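Local coordinates for putative cytoplasmic protein (Salmonella typhimurium LT2, PDB 2Q02) that is of unknown function but binds zinc in a xylose isomerase-like TIM barrel, which is consistent with an isomerase-type activity, at residues N77-E82 against K123-L128; K86-L91 against A130-Q135. All blocks are in the same frame, centred on the assembly; numbering follows the deposited sequence.

Contact 1: residues N77-E82 against K123-L128. With ZN (zinc ion), chain F.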
# COMPACT_ATOMS: atom_id res chain seq x y z
N ASN A 77 -13.48 -0.58 8.67
CA ASN A 77 -13.73 -0.19 10.02
C ASN A 77 -15.22 -0.03 10.37
O ASN A 77 -15.60 -0.01 11.52
CB ASN A 77 -13.05 1.21 10.11
CG ASN A 77 -12.25 1.38 11.31
OD1 ASN A 77 -12.21 0.49 12.17
ND2 ASN A 77 -11.62 2.51 11.43
N GLN A 78 -16.04 0.16 9.33
CA GLN A 78 -17.48 0.45 9.44
C GLN A 78 -18.20 -0.60 8.60
O GLN A 78 -18.74 -0.33 7.52
CB GLN A 78 -17.75 1.85 8.92
CG GLN A 78 -19.22 2.26 8.88
CD GLN A 78 -19.40 3.75 9.06
OE1 GLN A 78 -19.74 4.47 8.09
NE2 GLN A 78 -19.12 4.25 10.29
N LEU A 79 -18.19 -1.82 9.13
CA LEU A 79 -18.46 -3.02 8.34
C LEU A 79 -19.97 -3.34 8.24
O LEU A 79 -20.46 -4.31 8.83
CB LEU A 79 -17.66 -4.19 8.96
CG LEU A 79 -17.27 -5.42 8.15
CD1 LEU A 79 -16.42 -5.04 6.93
CD2 LEU A 79 -16.51 -6.42 9.04
N THR A 80 -20.67 -2.50 7.47
CA THR A 80 -22.08 -2.70 7.14
C THR A 80 -22.15 -3.82 6.12
O THR A 80 -21.12 -4.26 5.61
CB THR A 80 -22.73 -1.44 6.52
OG1 THR A 80 -22.15 -1.16 5.24
CG2 THR A 80 -22.57 -0.22 7.42
N GLU A 81 -23.35 -4.28 5.80
CA GLU A 81 -23.48 -5.40 4.88
C GLU A 81 -23.20 -5.00 3.42
O GLU A 81 -22.91 -5.86 2.59
CB GLU A 81 -24.83 -6.11 5.05
CG GLU A 81 -25.11 -6.64 6.50
CD GLU A 81 -24.17 -7.78 6.99
OE1 GLU A 81 -23.59 -8.52 6.15
OE2 GLU A 81 -24.05 -7.95 8.23
N GLU A 82 -23.23 -3.71 3.11
CA GLU A 82 -22.77 -3.23 1.80
C GLU A 82 -21.25 -3.36 1.71
O GLU A 82 -20.73 -3.85 0.70
CB GLU A 82 -23.19 -1.76 1.54
N LYS A 123 -11.71 -9.15 13.50
CA LYS A 123 -12.08 -10.56 13.74
C LYS A 123 -12.93 -11.12 12.61
O LYS A 123 -12.63 -12.19 12.08
CB LYS A 123 -12.86 -10.74 15.07
CG LYS A 123 -12.00 -10.67 16.35
CD LYS A 123 -12.87 -10.78 17.62
CE LYS A 123 -12.03 -10.90 18.92
NZ LYS A 123 -12.74 -10.42 20.17
N ARG A 124 -14.00 -10.40 12.27
CA ARG A 124 -14.92 -10.81 11.21
C ARG A 124 -14.23 -10.91 9.85
O ARG A 124 -14.45 -11.85 9.08
CB ARG A 124 -16.09 -9.82 11.10
CG ARG A 124 -17.06 -10.21 9.97
CD ARG A 124 -18.40 -9.48 10.03
NE ARG A 124 -19.34 -10.07 9.07
CZ ARG A 124 -20.45 -9.47 8.61
NH1 ARG A 124 -20.77 -8.23 8.99
NH2 ARG A 124 -21.22 -10.12 7.74
N LEU A 125 -13.42 -9.91 9.53
CA LEU A 125 -12.69 -9.90 8.28
C LEU A 125 -11.61 -10.96 8.25
O LEU A 125 -11.30 -11.47 7.19
CB LEU A 125 -12.06 -8.52 7.99
CG LEU A 125 -13.04 -7.40 7.60
CD1 LEU A 125 -12.39 -6.04 7.76
CD2 LEU A 125 -13.55 -7.57 6.19
N SER A 126 -11.02 -11.31 9.39
CA SER A 126 -9.99 -12.35 9.41
C SER A 126 -10.60 -13.71 9.04
O SER A 126 -10.09 -14.43 8.17
CB SER A 126 -9.27 -12.40 10.76
OG SER A 126 -8.46 -11.25 10.88
N ASP A 127 -11.74 -14.01 9.66
CA ASP A 127 -12.52 -15.20 9.32
C ASP A 127 -12.93 -15.23 7.84
O ASP A 127 -12.80 -16.25 7.17
CB ASP A 127 -13.78 -15.26 10.18
CG ASP A 127 -13.46 -15.53 11.61
OD1 ASP A 127 -12.28 -15.80 11.87
OD2 ASP A 127 -14.39 -15.45 12.47
N LEU A 128 -13.42 -14.10 7.34
CA LEU A 128 -13.86 -14.00 5.95
C LEU A 128 -12.72 -14.18 4.93
O LEU A 128 -12.87 -14.87 3.92
CB LEU A 128 -14.55 -12.65 5.72
CG LEU A 128 -15.12 -12.43 4.31
CD1 LEU A 128 -16.28 -13.39 4.04
CD2 LEU A 128 -15.53 -11.00 4.08
ZN ZN F . -13.97 -15.33 14.50
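L79 reaches across to R124 and L125 where two neighbouring helices on the outside of a TIM barrel, 81-97 and 115-130, come together. The segment 77-82 is the turn that leads into helix 81-97, with L79 at the centre of an inverse gamma turn closed by the backbone bond from T80 N to Q78 O, 2.9 Å. T80 then takes the N-cap position of the helix.

The apolar part of the contact belongs to L79, which supplies the largest share of the buried surface. Its CG stands anti to the backbone N (chi1 -156°), and this sends both methyls toward helix 115-130. L79 meets L125 tip to tip: CD2 of L79 lies 3.9 Å from CG of L125, and CD1 of L79 is equally far from CD2 of L125. The same L79 CD2 touches the aliphatic shaft of R124, closest at R124 CD, 3.7 Å away, so one methyl is shared between a leucine and an arginine.

The polar part is a salt bridge at the exposed margin. The R124 chain runs extended from CG to NE over the L79 methyl, whereas E81 is bent at chi2, which brings its carboxylate to the guanidinium edge. R124 NH2 donates to E81 OE1 over 3.3 Å with an N-H...O angle of 165°, meeting the oxygen on its syn side; a weak second bond joins R124 NH1 to E81 OE2. Because the carboxylate and guanidinium planes are 50° apart, the pair is not a flat two-pronged bridge.

Farther round helix 115-130, D127 holds a zinc ion distinct from the barrel site of E139, D170, H197 and E245, with D127 OD2 2.1 Å from the metal.

Contact 2: residues K86-L91 against A130-Q135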
# COMPACT_ATOMS: atom_id res chain seq x y z
N LYS A 86 -18.92 -5.49 -0.87
CA LYS A 86 -17.82 -4.81 -1.55
C LYS A 86 -16.49 -5.52 -1.29
O LYS A 86 -15.64 -5.56 -2.18
CB LYS A 86 -17.75 -3.34 -1.11
CG LYS A 86 -16.99 -2.38 -2.03
CD LYS A 86 -16.96 -0.94 -1.45
N THR A 87 -16.32 -6.07 -0.08
CA THR A 87 -15.10 -6.80 0.28
C THR A 87 -15.07 -8.20 -0.34
O THR A 87 -14.04 -8.61 -0.89
CB THR A 87 -14.89 -6.95 1.80
OG1 THR A 87 -14.86 -5.66 2.41
CG2 THR A 87 -13.56 -7.66 2.09
N GLU A 88 -16.18 -8.93 -0.26
CA GLU A 88 -16.30 -10.22 -0.94
C GLU A 88 -15.96 -10.13 -2.45
O GLU A 88 -15.32 -11.03 -3.03
CB GLU A 88 -17.71 -10.80 -0.75
CG GLU A 88 -18.10 -11.16 0.70
CD GLU A 88 -19.53 -11.68 0.85
OE1 GLU A 88 -20.36 -11.34 -0.02
OE2 GLU A 88 -19.82 -12.43 1.82
N GLY A 89 -16.41 -9.05 -3.09
CA GLY A 89 -16.10 -8.81 -4.49
C GLY A 89 -14.61 -8.64 -4.71
O GLY A 89 -14.07 -9.16 -5.67
N LEU A 90 -13.96 -7.94 -3.80
CA LEU A 90 -12.52 -7.72 -3.86
C LEU A 90 -11.70 -8.96 -3.47
O LEU A 90 -10.58 -9.15 -3.97
CB LEU A 90 -12.10 -6.53 -3.00
CG LEU A 90 -12.41 -5.15 -3.59
CD1 LEU A 90 -12.38 -4.05 -2.50
CD2 LEU A 90 -11.45 -4.81 -4.73
N LEU A 91 -12.25 -9.79 -2.56
CA LEU A 91 -11.66 -11.08 -2.24
C LEU A 91 -11.70 -12.06 -3.42
O LEU A 91 -10.73 -12.77 -3.65
CB LEU A 91 -12.31 -11.68 -0.99
CG LEU A 91 -11.91 -10.99 0.32
CD1 LEU A 91 -12.86 -11.37 1.44
CD2 LEU A 91 -10.45 -11.31 0.73
N ALA A 130 -9.90 -15.76 5.41
CA ALA A 130 -9.42 -17.15 5.49
C ALA A 130 -10.16 -18.05 4.51
O ALA A 130 -9.63 -19.05 3.98
CB ALA A 130 -9.63 -17.69 6.90
N ARG A 131 -11.41 -17.67 4.29
CA ARG A 131 -12.31 -18.36 3.39
C ARG A 131 -11.95 -18.21 1.91
O ARG A 131 -12.46 -18.94 1.05
CB ARG A 131 -13.72 -17.77 3.60
CG ARG A 131 -14.82 -18.76 3.54
CD ARG A 131 -15.82 -18.55 4.66
NE ARG A 131 -15.31 -19.06 5.91
CZ ARG A 131 -15.75 -18.67 7.10
NH1 ARG A 131 -16.73 -17.79 7.20
NH2 ARG A 131 -15.21 -19.15 8.19
N TYR A 132 -11.11 -17.22 1.62
CA TYR A 132 -10.59 -17.00 0.27
C TYR A 132 -9.08 -17.25 0.22
O TYR A 132 -8.46 -17.08 -0.83
CB TYR A 132 -10.87 -15.56 -0.23
CG TYR A 132 -12.33 -15.27 -0.51
CD1 TYR A 132 -13.23 -15.04 0.53
CD2 TYR A 132 -12.81 -15.23 -1.81
CE1 TYR A 132 -14.57 -14.80 0.27
CE2 TYR A 132 -14.15 -14.97 -2.08
CZ TYR A 132 -15.02 -14.77 -1.04
OH TYR A 132 -16.35 -14.54 -1.34
N ASP A 133 -8.49 -17.65 1.34
CA ASP A 133 -7.03 -17.76 1.49
C ASP A 133 -6.26 -16.51 1.05
O ASP A 133 -5.28 -16.58 0.34
CB ASP A 133 -6.47 -19.00 0.79
CG ASP A 133 -5.02 -19.32 1.23
OD1 ASP A 133 -4.72 -19.09 2.42
OD2 ASP A 133 -4.20 -19.79 0.41
N ILE A 134 -6.73 -15.35 1.52
CA ILE A 134 -6.08 -14.07 1.24
C ILE A 134 -5.59 -13.48 2.56
O ILE A 134 -6.27 -13.58 3.59
CB ILE A 134 -7.04 -13.08 0.52
CG1 ILE A 134 -7.55 -13.67 -0.81
CG2 ILE A 134 -6.37 -11.71 0.32
CD1 ILE A 134 -6.46 -13.97 -1.85
N GLN A 135 -4.40 -12.88 2.52
CA GLN A 135 -3.84 -12.16 3.67
C GLN A 135 -4.41 -10.77 3.74
O GLN A 135 -4.75 -10.16 2.73
CB GLN A 135 -2.31 -12.07 3.59
CG GLN A 135 -1.57 -13.42 3.74
CD GLN A 135 -0.11 -13.37 3.30
OE1 GLN A 135 0.48 -12.29 3.09
NE2 GLN A 135 0.48 -14.54 3.13
O HOH W 1 -18.06 -14.85 1.01
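Y132 OH is joined to E88 of helix 81-97 through a water molecule, which lies 2.9 Å from that hydroxyl oxygen and forms a weak bond, as donor, to E88 OE2 at 3.1 Å. The E88 chain is extended beyond CG, which carries OE2 out to the water. No direct hydrogen bond links the two segments; the nearest approach of the E88 side chain to the tyrosine is CB to Y132 OH, 4.0 Å.

The main contact is between L91 and the ring of Y132, and it meets the geometry of a CH-pi interaction. L91 CB sits 3.6 Å from the ring centroid and only 11° off the ring normal, over the centre of one face, while L91 CD1 lies over the CD1 side of the ring, 3.8 Å from Y132 CD1. The two side chains run at about a right angle.

In the TIM barrel, the segment 130-135 is the turn from helix 115-130 into strand 135-138. The helix ends in a Schellman motif, with positive phi at D133 (51°) and two bonds back into the last turn, one of them D133 N to A130 O at 3.2 Å. Y132, just before that residue, has its CG anti to its own carbonyl carbon (chi1 -69°), and its ring lies against helix 81-97. I134, the last residue before strand 135-138, points its CB toward the same helix.

I134 completes the contact from the strand side. L91 CD2 lies 3.8 Å from I134 CB, and the two side chains lie alongside each other, pointing opposite ways, so the two branches of L91 are divided between ring and isoleucine. L91 and I134 both also touch L102 of strand 101-104, in the barrel wall, and L91 further meets F129 of helix 115-130.

Overall arrangement
From the N terminus the chain leaves strand 66-73, passes through 77-82 into helix 81-97, adds strand 101-104 to the barrel wall and returns along helix 115-130 to strand 135-138. Contact 1 closes this excursion at the start of helix 81-97, with 40 residues between its segments; contact 2 closes it two to three turns farther along, with 38. The segments alternate along the sequence, so the loops cross rather than nest. Their centres lie 11 Å apart, and L128 CD2 packs 3.8 Å from L91 CD1 between them. Together they join helix 81-97 to the neighbouring helix and to the turn entering the next strand.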